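PDB 5L9G: periplasmic binding protein from Agrobacterium tumefaciens str. B6, which binds the opine mannopine in the periplasm and probably hands it to an ABC transporter for import into the cell. Local coordinates for residues A104-G109 against P290-A295; I79-E84 against L249-Y254; K38-P43 against E277-L282; L93-P98 against V111-V116. All coordinates share one frame; numbering follows the deposited sequence.

Contact 1 (A104-G109 against P290-A295); sequences ADFPPG and PANMKA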
loop_
_atom_site.group_PDB
_atom_site.type_symbol
_atom_site.label_atom_id
_atom_site.label_comp_id
_atom_site.label_asym_id
_atom_site.label_seq_id
_atom_site.Cartn_x
_atom_site.Cartn_y
_atom_site.Cartn_z
ATOM N N ALA A 104 3.836 -13.730 17.034
ATOM C CA ALA A 104 4.727 -14.748 16.453
ATOM C C ALA A 104 4.246 -15.246 15.072
ATOM O O ALA A 104 5.062 -15.684 14.265
ATOM C CB ALA A 104 4.885 -15.922 17.409
ATOM N N ASP A 105 2.929 -15.147 14.795
ATOM C CA ASP A 105 2.326 -15.550 13.522
ATOM C C ASP A 105 2.467 -14.491 12.429
ATOM O O ASP A 105 2.122 -14.767 11.286
ATOM C CB ASP A 105 0.833 -15.850 13.713
ATOM C CG ASP A 105 0.533 -16.983 14.665
ATOM O OD1 ASP A 105 1.354 -17.925 14.746
ATOM O OD2 ASP A 105 -0.554 -16.969 15.268
ATOM N N PHE A 106 2.901 -13.273 12.776
ATOM C CA PHE A 106 2.992 -12.186 11.801
ATOM C C PHE A 106 4.441 -11.693 11.626
ATOM O O PHE A 106 5.261 -11.941 12.511
ATOM C CB PHE A 106 2.048 -11.032 12.228
ATOM C CG PHE A 106 0.582 -11.375 12.097
ATOM C CD1 PHE A 106 -0.062 -12.145 13.061
ATOM C CD2 PHE A 106 -0.150 -10.953 10.991
ATOM C CE1 PHE A 106 -1.402 -12.512 12.905
ATOM C CE2 PHE A 106 -1.510 -11.281 10.862
ATOM C CZ PHE A 106 -2.121 -12.067 11.808
ATOM N N PRO A 107 4.793 -10.991 10.519
ATOM C CA PRO A 107 6.174 -10.487 10.392
ATOM C C PRO A 107 6.553 -9.568 11.568
ATOM O O PRO A 107 5.669 -8.926 12.155
ATOM C CB PRO A 107 6.151 -9.717 9.065
ATOM C CG PRO A 107 5.015 -10.304 8.290
ATOM C CD PRO A 107 3.981 -10.619 9.337
ATOM N N PRO A 108 7.840 -9.532 11.992
ATOM C CA PRO A 108 8.200 -8.646 13.113
ATOM C C PRO A 108 7.920 -7.178 12.780
ATOM O O PRO A 108 8.145 -6.749 11.645
ATOM C CB PRO A 108 9.697 -8.924 13.340
ATOM C CG PRO A 108 10.186 -9.497 12.071
ATOM C CD PRO A 108 9.024 -10.218 11.434
ATOM N N GLY A 109 7.361 -6.464 13.755
ATOM C CA GLY A 109 6.994 -5.056 13.629
ATOM C C GLY A 109 5.686 -4.795 12.902
ATOM O O GLY A 109 5.221 -3.651 12.879
ATOM N N PRO A 290 -0.641 -12.863 2.051
ATOM C CA PRO A 290 -1.169 -12.805 3.437
ATOM C C PRO A 290 -0.070 -12.492 4.451
ATOM O O PRO A 290 1.096 -12.840 4.214
ATOM C CB PRO A 290 -1.759 -14.205 3.658
ATOM C CG PRO A 290 -1.045 -15.082 2.693
ATOM C CD PRO A 290 -0.767 -14.219 1.478
ATOM N N ALA A 291 -0.415 -11.804 5.558
ATOM C CA ALA A 291 0.583 -11.474 6.597
ATOM C C ALA A 291 0.672 -12.586 7.650
ATOM O O ALA A 291 1.720 -12.760 8.271
ATOM C CB ALA A 291 0.249 -10.146 7.264
ATOM N N ASN A 292 -0.420 -13.341 7.848
ATOM C CA ASN A 292 -0.435 -14.440 8.818
ATOM C C ASN A 292 0.346 -15.637 8.245
ATOM O O ASN A 292 -0.104 -16.269 7.290
ATOM C CB ASN A 292 -1.876 -14.829 9.178
ATOM C CG ASN A 292 -1.989 -15.765 10.356
ATOM O OD1 ASN A 292 -1.101 -16.572 10.638
ATOM N ND2 ASN A 292 -3.103 -15.699 11.054
ATOM N N MET A 293 1.526 -15.924 8.833
ATOM C CA MET A 293 2.445 -17.004 8.448
ATOM C C MET A 293 1.760 -18.375 8.380
ATOM O O MET A 293 2.128 -19.206 7.550
ATOM C CB MET A 293 3.634 -17.077 9.433
ATOM C CG MET A 293 4.586 -15.904 9.335
ATOM S SD MET A 293 5.769 -15.753 10.716
ATOM C CE MET A 293 6.779 -14.403 10.072
ATOM N N LYS A 294 0.772 -18.611 9.264
ATOM C CA LYS A 294 0.011 -19.856 9.306
ATOM C C LYS A 294 -0.841 -20.080 8.036
ATOM O O LYS A 294 -1.107 -21.232 7.702
ATOM C CB LYS A 294 -0.850 -19.941 10.572
ATOM C CG LYS A 294 -0.055 -20.030 11.874
ATOM C CD LYS A 294 -0.956 -19.851 13.104
ATOM C CE LYS A 294 -1.571 -21.140 13.600
ATOM N NZ LYS A 294 -2.430 -20.916 14.794
ATOM N N ALA A 295 -1.237 -19.007 7.319
ATOM C CA ALA A 295 -2.023 -19.114 6.078
ATOM C C ALA A 295 -1.277 -19.890 4.967
ATOM O O ALA A 295 -1.916 -20.616 4.202
ATOM C CB ALA A 295 -2.421 -17.734 5.574
#
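F106 and N292 form the close-packed half of this contact between two loops. The CA of N292 stands over one face of the F106 ring, 4.2 Å from its centroid and 21° off the ring normal, which meets the geometry of a CH-pi contact. The N292 amide plane is turned 41° from the ring, so the two groups are inclined to each other and do not stack. CD2 of the same ring lies 3.8 Å from A291 CB. Next along the chain, P107 CD rests 3.3 Å from A291 O.

A single hydrogen bond joins the backbones: M293 N donates to D105 O over 2.8 Å, nearly straight. The N292 side chain, with CG anti to its own nitrogen (chi1 -169°), brings OD1 back to accept from K294 N, a capping bond in the turn that leads into the helix. Its ND2 is held by S274 O.

The exposed side is looser. The extended M293 chain runs along the 104-106 backbone, its SD 3.6 Å from A104 O. K294 lays its CD 3.4 Å from D105 OD1, yet NZ remains 4.4 Å from OD2, beyond a salt bridge.

Inward, Q279 of helix 276-279 accepts from N292 N, while A291 and P107 pack against A117 and N120 of strand 115-128.

Contact 2 (I79-E84 against L249-Y254); sequences IGIADE and LGTDGY. With MO0 (mannopine), chain C.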
loop_
_atom_site.group_PDB
_atom_site.type_symbol
_atom_site.label_atom_id
_atom_site.label_comp_id
_atom_site.label_asym_id
_atom_site.label_seq_id
_atom_site.Cartn_x
_atom_site.Cartn_y
_atom_site.Cartn_z
ATOM N N ILE A 79 -5.392 0.703 6.813
ATOM C CA ILE A 79 -4.356 1.707 6.566
ATOM C C ILE A 79 -3.020 1.051 6.231
ATOM O O ILE A 79 -2.850 -0.158 6.435
ATOM C CB ILE A 79 -4.223 2.705 7.772
ATOM C CG1 ILE A 79 -3.838 1.975 9.091
ATOM C CG2 ILE A 79 -5.497 3.578 7.919
ATOM C CD1 ILE A 79 -3.315 2.906 10.252
ATOM N N GLY A 80 -2.076 1.854 5.736
ATOM C CA GLY A 80 -0.722 1.379 5.474
ATOM C C GLY A 80 0.074 1.464 6.771
ATOM O O GLY A 80 -0.158 2.363 7.598
ATOM N N ILE A 81 1.004 0.519 6.977
ATOM C CA ILE A 81 1.839 0.470 8.188
ATOM C C ILE A 81 2.558 1.800 8.467
ATOM O O ILE A 81 2.808 2.119 9.635
ATOM C CB ILE A 81 2.832 -0.734 8.136
ATOM C CG1 ILE A 81 3.437 -1.044 9.531
ATOM C CG2 ILE A 81 3.914 -0.544 7.045
ATOM C CD1 ILE A 81 4.284 -2.340 9.649
ATOM N N ALA A 82 2.939 2.538 7.406
ATOM C CA ALA A 82 3.684 3.793 7.554
ATOM C C ALA A 82 2.793 4.992 7.881
ATOM O O ALA A 82 3.326 6.047 8.222
ATOM C CB ALA A 82 4.560 4.052 6.330
ATOM N N ASP A 83 1.440 4.843 7.801
ATOM C CA ASP A 83 0.529 5.913 8.239
ATOM C C ASP A 83 0.141 5.702 9.702
ATOM O O ASP A 83 -0.363 6.630 10.336
ATOM C CB ASP A 83 -0.751 5.964 7.371
ATOM C CG ASP A 83 -0.599 6.803 6.122
ATOM O OD1 ASP A 83 0.234 7.740 6.128
ATOM O OD2 ASP A 83 -1.318 6.533 5.145
ATOM N N GLU A 84 0.361 4.480 10.231
ATOM C CA GLU A 84 0.026 4.131 11.613
ATOM C C GLU A 84 0.695 5.074 12.652
ATOM O O GLU A 84 -0.026 5.562 13.525
ATOM C CB GLU A 84 0.311 2.639 11.896
ATOM C CG GLU A 84 -0.100 2.184 13.293
ATOM C CD GLU A 84 0.940 2.287 14.401
ATOM O OE1 GLU A 84 0.523 2.169 15.571
ATOM O OE2 GLU A 84 2.156 2.411 14.123
ATOM N N LEU A 249 8.611 -2.876 -0.434
ATOM C CA LEU A 249 7.812 -3.933 0.194
ATOM C C LEU A 249 7.018 -3.283 1.320
ATOM O O LEU A 249 7.597 -2.798 2.300
ATOM C CB LEU A 249 8.751 -5.062 0.700
ATOM C CG LEU A 249 8.127 -6.223 1.503
ATOM C CD1 LEU A 249 7.046 -6.924 0.716
ATOM C CD2 LEU A 249 9.202 -7.230 1.905
ATOM N N GLY A 250 5.709 -3.194 1.116
ATOM C CA GLY A 250 4.810 -2.565 2.073
ATOM C C GLY A 250 4.033 -3.559 2.891
ATOM O O GLY A 250 4.020 -4.757 2.588
ATOM N N THR A 251 3.358 -3.041 3.917
ATOM C CA THR A 251 2.482 -3.803 4.794
ATOM C C THR A 251 1.187 -3.026 4.984
ATOM O O THR A 251 1.214 -1.848 5.343
ATOM C CB THR A 251 3.175 -4.118 6.143
ATOM O OG1 THR A 251 4.403 -4.794 5.896
ATOM C CG2 THR A 251 2.307 -4.972 7.065
ATOM N N ASP A 252 0.058 -3.669 4.706
ATOM C CA ASP A 252 -1.252 -3.067 4.966
ATOM C C ASP A 252 -1.830 -3.785 6.165
ATOM O O ASP A 252 -1.452 -4.925 6.464
ATOM C CB ASP A 252 -2.189 -3.205 3.758
ATOM C CG ASP A 252 -2.109 -2.064 2.759
ATOM O OD1 ASP A 252 -1.600 -0.975 3.133
ATOM O OD2 ASP A 252 -2.574 -2.247 1.622
ATOM N N GLY A 253 -2.771 -3.137 6.826
ATOM C CA GLY A 253 -3.392 -3.729 7.993
ATOM C C GLY A 253 -4.579 -2.943 8.449
ATOM O O GLY A 253 -5.013 -2.018 7.753
ATOM N N TYR A 254 -5.101 -3.322 9.622
ATOM C CA TYR A 254 -6.325 -2.750 10.175
ATOM C C TYR A 254 -6.106 -2.043 11.497
ATOM O O TYR A 254 -5.310 -2.490 12.333
ATOM C CB TYR A 254 -7.391 -3.833 10.376
ATOM C CG TYR A 254 -7.823 -4.532 9.101
ATOM C CD1 TYR A 254 -8.497 -3.840 8.099
ATOM C CD2 TYR A 254 -7.551 -5.881 8.895
ATOM C CE1 TYR A 254 -8.917 -4.480 6.930
ATOM C CE2 TYR A 254 -7.949 -6.529 7.720
ATOM C CZ TYR A 254 -8.637 -5.823 6.744
ATOM O OH TYR A 254 -9.023 -6.454 5.581
HETATM O OAB MO0 C . -3.217 4.361 5.043
HETATM C CAF MO0 C . -4.178 4.872 4.160
HETATM C CAG MO0 C . -3.932 4.480 2.714
HETATM O OAC MO0 C . -3.100 5.407 2.108
HETATM C CAH MO0 C . -3.499 3.048 2.517
HETATM O OAM MO0 C . -4.388 2.163 3.092
HETATM C CAI MO0 C . -3.190 2.647 1.075
HETATM O OAD MO0 C . -4.323 2.764 0.268
HETATM C CAJ MO0 C . -2.545 1.294 0.984
HETATM O OAE MO0 C . -1.357 1.299 1.722
HETATM C CAK MO0 C . -2.315 0.789 -0.449
HETATM N N MO0 C . -2.858 -0.570 -0.568
HETATM C CA MO0 C . -2.478 -1.231 -1.841
HETATM C C MO0 C . -3.643 -1.215 -2.801
HETATM O O MO0 C . -4.670 -0.567 -2.509
HETATM C CB MO0 C . -1.952 -2.634 -1.649
HETATM C CG MO0 C . -3.049 -3.641 -1.378
HETATM C CD MO0 C . -2.563 -4.878 -0.707
HETATM O OE1 MO0 C . -2.354 -6.013 -1.502
HETATM N NE2 MO0 C . -2.347 -4.961 0.513
HETATM O OXT MO0 C . -3.576 -1.791 -3.932
#
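I79 and G253 are an antiparallel hydrogen-bonded pair, with I79 N to G253 O at 2.9 Å and G253 N to I79 O at 3.0 Å. A third bond, I81 N to T251 O, continues the pairing as the chain leaves strand 76-80.

D252 carries its carboxylate on the sheet face to which a CB of G80 would also point, and it is there that it meets mannopine. With CG anti to the carbonyl carbon (chi1 -89°), its OD2 accepts from both the ligand N, at 2.8 Å, and NE2, while OD1 lies 2.7 Å from the hydroxyl OAE. Two donors on one oxygen should fix the rotation of the carboxylate. Across from D252, G80 offers its backbone N to mannopine OAB, which in turn donates to D83 OD2 at 2.9 Å.

I81 has CG1 anti to the backbone N (chi1 -164°), which places CG2 between N and the carbonyl carbon; that branch meets the T251 CB at 3.8 Å. T251 directs OG1 to N120.

The paired strands belong to the central sheet of a periplasmic solute-binding fold. Strand 240-256 runs between strand 76-80 and strand 115-128, and Y254 packs on L270 and M273 of helix 263-273.

Contact 3 (K38-P43 against E277-L282); sequences KALWAP and EYQKDL. With EDO (1,2-ethanediol), chain E.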
loop_
_atom_site.group_PDB
_atom_site.type_symbol
_atom_site.label_atom_id
_atom_site.label_comp_id
_atom_site.label_asym_id
_atom_site.label_seq_id
_atom_site.Cartn_x
_atom_site.Cartn_y
_atom_site.Cartn_z
ATOM N N LYS A 38 -14.272 -10.632 0.094
ATOM C CA LYS A 38 -14.519 -12.044 -0.219
ATOM C C LYS A 38 -13.801 -13.018 0.704
ATOM O O LYS A 38 -14.422 -13.977 1.168
ATOM C CB LYS A 38 -14.188 -12.347 -1.685
ATOM C CG LYS A 38 -14.663 -13.713 -2.171
ATOM C CD LYS A 38 -14.319 -13.962 -3.641
ATOM C CE LYS A 38 -14.883 -15.281 -4.130
ATOM N NZ LYS A 38 -16.362 -15.232 -4.323
ATOM N N ALA A 39 -12.511 -12.793 0.936
ATOM C CA ALA A 39 -11.667 -13.677 1.730
ATOM C C ALA A 39 -11.775 -13.496 3.229
ATOM O O ALA A 39 -11.608 -14.472 3.968
ATOM C CB ALA A 39 -10.224 -13.494 1.314
ATOM N N LEU A 40 -11.991 -12.251 3.688
ATOM C CA LEU A 40 -11.963 -11.930 5.118
ATOM C C LEU A 40 -13.273 -11.475 5.734
ATOM O O LEU A 40 -13.759 -12.119 6.664
ATOM C CB LEU A 40 -10.881 -10.856 5.385
ATOM C CG LEU A 40 -9.504 -11.046 4.715
ATOM C CD1 LEU A 40 -8.641 -9.781 4.868
ATOM C CD2 LEU A 40 -8.783 -12.262 5.277
ATOM N N TRP A 41 -13.844 -10.359 5.241
ATOM C CA TRP A 41 -15.017 -9.733 5.856
ATOM C C TRP A 41 -16.283 -10.593 5.793
ATOM O O TRP A 41 -16.829 -10.901 6.848
ATOM C CB TRP A 41 -15.257 -8.329 5.274
ATOM C CG TRP A 41 -14.037 -7.440 5.227
ATOM C CD1 TRP A 41 -12.856 -7.605 5.901
ATOM C CD2 TRP A 41 -13.903 -6.230 4.473
ATOM N NE1 TRP A 41 -11.979 -6.595 5.576
ATOM C CE2 TRP A 41 -12.601 -5.731 4.706
ATOM C CE3 TRP A 41 -14.753 -5.530 3.594
ATOM C CZ2 TRP A 41 -12.146 -4.533 4.136
ATOM C CZ3 TRP A 41 -14.290 -4.361 3.009
ATOM C CH2 TRP A 41 -13.000 -3.877 3.276
ATOM N N ALA A 42 -16.739 -10.991 4.582
ATOM C CA ALA A 42 -17.930 -11.857 4.458
ATOM C C ALA A 42 -17.792 -13.195 5.241
ATOM O O ALA A 42 -18.685 -13.477 6.018
ATOM C CB ALA A 42 -18.285 -12.105 2.992
ATOM N N PRO A 43 -16.708 -14.010 5.144
ATOM C CA PRO A 43 -16.671 -15.249 5.950
ATOM C C PRO A 43 -16.528 -15.025 7.457
ATOM O O PRO A 43 -17.178 -15.744 8.218
ATOM C CB PRO A 43 -15.500 -16.048 5.363
ATOM C CG PRO A 43 -15.036 -15.291 4.180
ATOM C CD PRO A 43 -15.497 -13.888 4.312
ATOM N N GLU A 277 -7.299 -19.225 8.631
ATOM C CA GLU A 277 -8.390 -19.817 7.846
ATOM C C GLU A 277 -9.018 -18.835 6.837
ATOM O O GLU A 277 -9.603 -19.287 5.847
ATOM C CB GLU A 277 -9.461 -20.449 8.761
ATOM C CG GLU A 277 -10.265 -19.459 9.587
ATOM C CD GLU A 277 -11.001 -20.064 10.760
ATOM O OE1 GLU A 277 -12.199 -20.405 10.626
ATOM O OE2 GLU A 277 -10.371 -20.173 11.834
ATOM N N TYR A 278 -8.930 -17.514 7.107
ATOM C CA TYR A 278 -9.440 -16.463 6.212
ATOM C C TYR A 278 -8.308 -15.911 5.369
ATOM O O TYR A 278 -8.476 -15.737 4.161
ATOM C CB TYR A 278 -10.119 -15.331 7.002
ATOM C CG TYR A 278 -11.211 -15.828 7.920
ATOM C CD1 TYR A 278 -12.419 -16.300 7.410
ATOM C CD2 TYR A 278 -11.021 -15.877 9.296
ATOM C CE1 TYR A 278 -13.412 -16.805 8.251
ATOM C CE2 TYR A 278 -12.018 -16.352 10.147
ATOM C CZ TYR A 278 -13.208 -16.822 9.620
ATOM O OH TYR A 278 -14.186 -17.312 10.449
ATOM N N GLN A 279 -7.153 -15.635 6.016
ATOM C CA GLN A 279 -5.937 -15.106 5.388
ATOM C C GLN A 279 -5.468 -15.955 4.195
ATOM O O GLN A 279 -5.002 -15.396 3.199
ATOM C CB GLN A 279 -4.831 -14.980 6.447
ATOM C CG GLN A 279 -4.945 -13.713 7.292
ATOM C CD GLN A 279 -4.127 -12.596 6.679
ATOM O OE1 GLN A 279 -2.916 -12.728 6.474
ATOM N NE2 GLN A 279 -4.776 -11.492 6.309
ATOM N N LYS A 280 -5.633 -17.294 4.274
ATOM C CA LYS A 280 -5.247 -18.222 3.202
ATOM C C LYS A 280 -5.932 -17.907 1.852
ATOM O O LYS A 280 -5.339 -18.162 0.803
ATOM C CB LYS A 280 -5.503 -19.693 3.615
ATOM C CG LYS A 280 -6.982 -20.120 3.612
ATOM C CD LYS A 280 -7.219 -21.574 4.026
ATOM C CE LYS A 280 -8.460 -22.144 3.365
ATOM N NZ LYS A 280 -9.704 -21.429 3.751
ATOM N N ASP A 281 -7.166 -17.353 1.892
ATOM C CA ASP A 281 -7.967 -17.034 0.700
ATOM C C ASP A 281 -7.738 -15.645 0.125
ATOM O O ASP A 281 -8.203 -15.361 -0.986
ATOM C CB ASP A 281 -9.463 -17.229 0.988
ATOM C CG ASP A 281 -9.809 -18.663 1.297
ATOM O OD1 ASP A 281 -9.402 -19.552 0.518
ATOM O OD2 ASP A 281 -10.487 -18.898 2.317
ATOM N N LEU A 282 -7.042 -14.771 0.868
ATOM C CA LEU A 282 -6.784 -13.402 0.419
ATOM C C LEU A 282 -6.187 -13.299 -1.010
ATOM O O LEU A 282 -6.674 -12.451 -1.777
ATOM C CB LEU A 282 -5.914 -12.653 1.448
ATOM C CG LEU A 282 -5.900 -11.135 1.359
ATOM C CD1 LEU A 282 -7.325 -10.539 1.350
ATOM C CD2 LEU A 282 -5.033 -10.541 2.491
HETATM C C1 EDO E . -21.760 -11.335 3.826
HETATM O O1 EDO E . -21.474 -10.028 3.333
HETATM C C2 EDO E . -21.677 -11.330 5.376
HETATM O O2 EDO E . -21.119 -12.541 5.844
HETATM O O HOH W 1 -12.143 -17.147 3.520
#
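A39 and L40 pack one side of helix 30-48 against Y278 and L282, in the C-terminal part of helix 276-279 and the type I beta turn from Q279 to L282. No direct hydrogen bond crosses the contact; apolar side chains and one water carry it.

The Y278 ring meets the long helix with its edge. P43 CB lies near the ring plane, 3.6 Å from CE1, and A39 O also sits at the edge, close to the plane. Over one face of the ring lies the CG of E277, from the residue just before it. Having CG anti to the carbonyl carbon (chi1 -55°) turns the edge of the Y278 ring to P43, and its hydroxyl is bonded to E272.

L40 divides its two branches. CD2 reaches the CB of Y278 at 3.8 Å, whereas CD1 meets CD1 of L282, also at 3.8 Å, the two leucine side chains slanting across each other. M273 of helix 263-273 covers L40 as well. The small A39 permits a close approach to the turn, its CB 3.5 Å from L282 N.

K280 bends back along its own segment to form a salt bridge with D281 OD2 and a bond to E277 O. That same D281 OD2 accepts from a water at 2.7 Å, which donates its other hydrogen to A39 O at 2.8 Å.

Contact 4 (L93-P98 against V111-V116); sequences LEKLDP and VTDSFV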
loop_
_atom_site.group_PDB
_atom_site.type_symbol
_atom_site.label_atom_id
_atom_site.label_comp_id
_atom_site.label_asym_id
_atom_site.label_seq_id
_atom_site.Cartn_x
_atom_site.Cartn_y
_atom_site.Cartn_z
ATOM N N LEU A 93 -6.540 6.619 16.390
ATOM C CA LEU A 93 -6.676 5.173 16.569
ATOM C C LEU A 93 -6.975 4.704 17.983
ATOM O O LEU A 93 -6.396 5.210 18.944
ATOM C CB LEU A 93 -5.393 4.471 16.051
ATOM C CG LEU A 93 -4.928 4.806 14.617
ATOM C CD1 LEU A 93 -3.713 3.969 14.224
ATOM C CD2 LEU A 93 -6.069 4.580 13.573
ATOM N N GLU A 94 -7.864 3.702 18.100
ATOM C CA GLU A 94 -8.173 3.035 19.359
ATOM C C GLU A 94 -7.021 2.076 19.647
ATOM O O GLU A 94 -6.466 1.501 18.701
ATOM C CB GLU A 94 -9.444 2.187 19.236
ATOM C CG GLU A 94 -10.746 2.951 19.385
ATOM C CD GLU A 94 -11.121 3.480 20.760
ATOM O OE1 GLU A 94 -12.060 4.304 20.824
ATOM O OE2 GLU A 94 -10.495 3.075 21.767
ATOM N N LYS A 95 -6.674 1.881 20.934
ATOM C CA LYS A 95 -5.662 0.889 21.306
ATOM C C LYS A 95 -6.375 -0.467 21.218
ATOM O O LYS A 95 -7.517 -0.588 21.677
ATOM C CB LYS A 95 -5.114 1.130 22.733
ATOM C CG LYS A 95 -3.695 1.685 22.751
ATOM C CD LYS A 95 -3.693 3.208 22.687
ATOM C CE LYS A 95 -2.315 3.798 22.531
ATOM N NZ LYS A 95 -2.390 5.185 22.006
ATOM N N LEU A 96 -5.752 -1.452 20.571
ATOM C CA LEU A 96 -6.372 -2.769 20.406
ATOM C C LEU A 96 -6.235 -3.637 21.658
ATOM O O LEU A 96 -5.300 -3.433 22.442
ATOM C CB LEU A 96 -5.791 -3.485 19.170
ATOM C CG LEU A 96 -6.031 -2.785 17.821
ATOM C CD1 LEU A 96 -5.284 -3.474 16.705
ATOM C CD2 LEU A 96 -7.517 -2.738 17.461
ATOM N N ASP A 97 -7.162 -4.610 21.843
ATOM C CA ASP A 97 -7.150 -5.561 22.964
ATOM C C ASP A 97 -5.798 -6.306 22.987
ATOM O O ASP A 97 -5.206 -6.500 21.916
ATOM C CB ASP A 97 -8.329 -6.548 22.882
ATOM C CG ASP A 97 -9.688 -5.984 23.291
ATOM O OD1 ASP A 97 -9.741 -4.817 23.747
ATOM O OD2 ASP A 97 -10.699 -6.710 23.154
ATOM N N PRO A 98 -5.271 -6.664 24.184
ATOM C CA PRO A 98 -3.918 -7.243 24.256
ATOM C C PRO A 98 -3.588 -8.421 23.332
ATOM O O PRO A 98 -2.570 -8.354 22.630
ATOM C CB PRO A 98 -3.786 -7.650 25.724
ATOM C CG PRO A 98 -4.678 -6.727 26.451
ATOM C CD PRO A 98 -5.829 -6.448 25.539
ATOM N N VAL A 111 2.675 -5.815 13.761
ATOM C CA VAL A 111 1.563 -5.717 14.708
ATOM C C VAL A 111 1.976 -4.726 15.804
ATOM O O VAL A 111 2.977 -4.953 16.487
ATOM C CB VAL A 111 1.126 -7.098 15.280
ATOM C CG1 VAL A 111 0.011 -6.942 16.325
ATOM C CG2 VAL A 111 0.688 -8.059 14.166
ATOM N N THR A 112 1.238 -3.610 15.939
ATOM C CA THR A 112 1.530 -2.597 16.966
ATOM C C THR A 112 0.384 -2.646 17.974
ATOM O O THR A 112 -0.525 -3.466 17.803
ATOM C CB THR A 112 1.673 -1.184 16.337
ATOM O OG1 THR A 112 0.375 -0.688 15.991
ATOM C CG2 THR A 112 2.612 -1.144 15.121
ATOM N N ASP A 113 0.387 -1.751 18.992
ATOM C CA ASP A 113 -0.725 -1.691 19.956
ATOM C C ASP A 113 -2.021 -1.134 19.313
ATOM O O ASP A 113 -3.067 -1.143 19.961
ATOM C CB ASP A 113 -0.329 -0.833 21.178
ATOM C CG ASP A 113 0.032 0.622 20.893
ATOM O OD1 ASP A 113 -0.170 1.077 19.743
ATOM O OD2 ASP A 113 0.495 1.309 21.824
ATOM N N SER A 114 -1.939 -0.637 18.047
ATOM C CA SER A 114 -3.061 0.002 17.352
ATOM C C SER A 114 -3.289 -0.491 15.920
ATOM O O SER A 114 -4.090 0.099 15.195
ATOM C CB SER A 114 -2.830 1.510 17.331
ATOM O OG SER A 114 -2.650 2.010 18.646
ATOM N N PHE A 115 -2.590 -1.546 15.502
ATOM C CA PHE A 115 -2.629 -2.009 14.115
ATOM C C PHE A 115 -2.283 -3.484 14.020
ATOM O O PHE A 115 -1.330 -3.937 14.672
ATOM C CB PHE A 115 -1.597 -1.169 13.325
ATOM C CG PHE A 115 -1.259 -1.538 11.895
ATOM C CD1 PHE A 115 -0.278 -2.484 11.617
ATOM C CD2 PHE A 115 -1.869 -0.886 10.832
ATOM C CE1 PHE A 115 0.055 -2.804 10.290
ATOM C CE2 PHE A 115 -1.523 -1.189 9.513
ATOM C CZ PHE A 115 -0.549 -2.136 9.255
ATOM N N VAL A 116 -3.031 -4.212 13.178
ATOM C CA VAL A 116 -2.808 -5.632 12.890
ATOM C C VAL A 116 -2.641 -5.767 11.370
ATOM O O VAL A 116 -3.575 -5.463 10.619
ATOM C CB VAL A 116 -3.917 -6.588 13.435
ATOM C CG1 VAL A 116 -3.608 -8.036 13.064
ATOM C CG2 VAL A 116 -4.077 -6.465 14.947
HETATM O O HOH W 2 -3.793 4.757 19.422
HETATM O O HOH W 3 -6.488 0.250 16.330
#
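L93 begins the contact by setting CD1 against S114, 4.1 Å from its CB. The L93 carbonyl oxygen receives a hydrogen bond from a water that also donates to S114 OG and accepts from K95 NZ, so one solvent molecule ties three residues together.

At E94 the backbone does the work: its O takes a second water at 2.7 Å, and this water donates equally to S114 O. The E94 carboxylate turns away, OE1 accepting from G259 N.

The K95 and D113 side chains lie side by side, pointing the same way. CE of K95 comes within 3.8 Å of D113 OD2, but NZ stays 4.8 Å from that oxygen, so no salt bridge forms here; D113 OD1 is instead paired with K88 and accepts from S114 OG above the carboxylate plane.

L96 makes the direct link. Its N donates to D113 O over 2.8 Å at 164°, and the extended side chain (chi2 173°) takes CD1 across to V116 CG2 at 3.7 Å. T112 OG1 accepts from S114 N in an ST turn, which probably helps hold the bend around D113.

The two touching runs lie 87° apart, so this is a loop crossing a hairpin end. The E94 backbone is hydrogen-bonded to that of I256 in strand 240-256, L96 packs on M267 and L270 of helix 263-273, and S114 touches K88 of helix 84-89.

In the fold
Contacts 2 and 3 are buried, whereas contacts 1 and 4 are only partly so. Contact 2 lies nearest the chain centre, about 7 Å from it by centres, and combines strand pairing with ligand binding; the other three sit about 17 to 19 Å out. Contact 3 depends on apolar side chains and a bridging water; contact 4 adds two bridging waters to its single direct backbone bond, contact 1 a CH-pi contact, and both have loosely placed charges. Contacts 2 and 4 share the sheet through neighbouring strands 240-256 and 115-128, with Y254 N 2.8 Å from V116 O. Q279 joins contact 3 to contact 1, and W41 NE1 bonds Y254 OH to link contact 3 with contact 2.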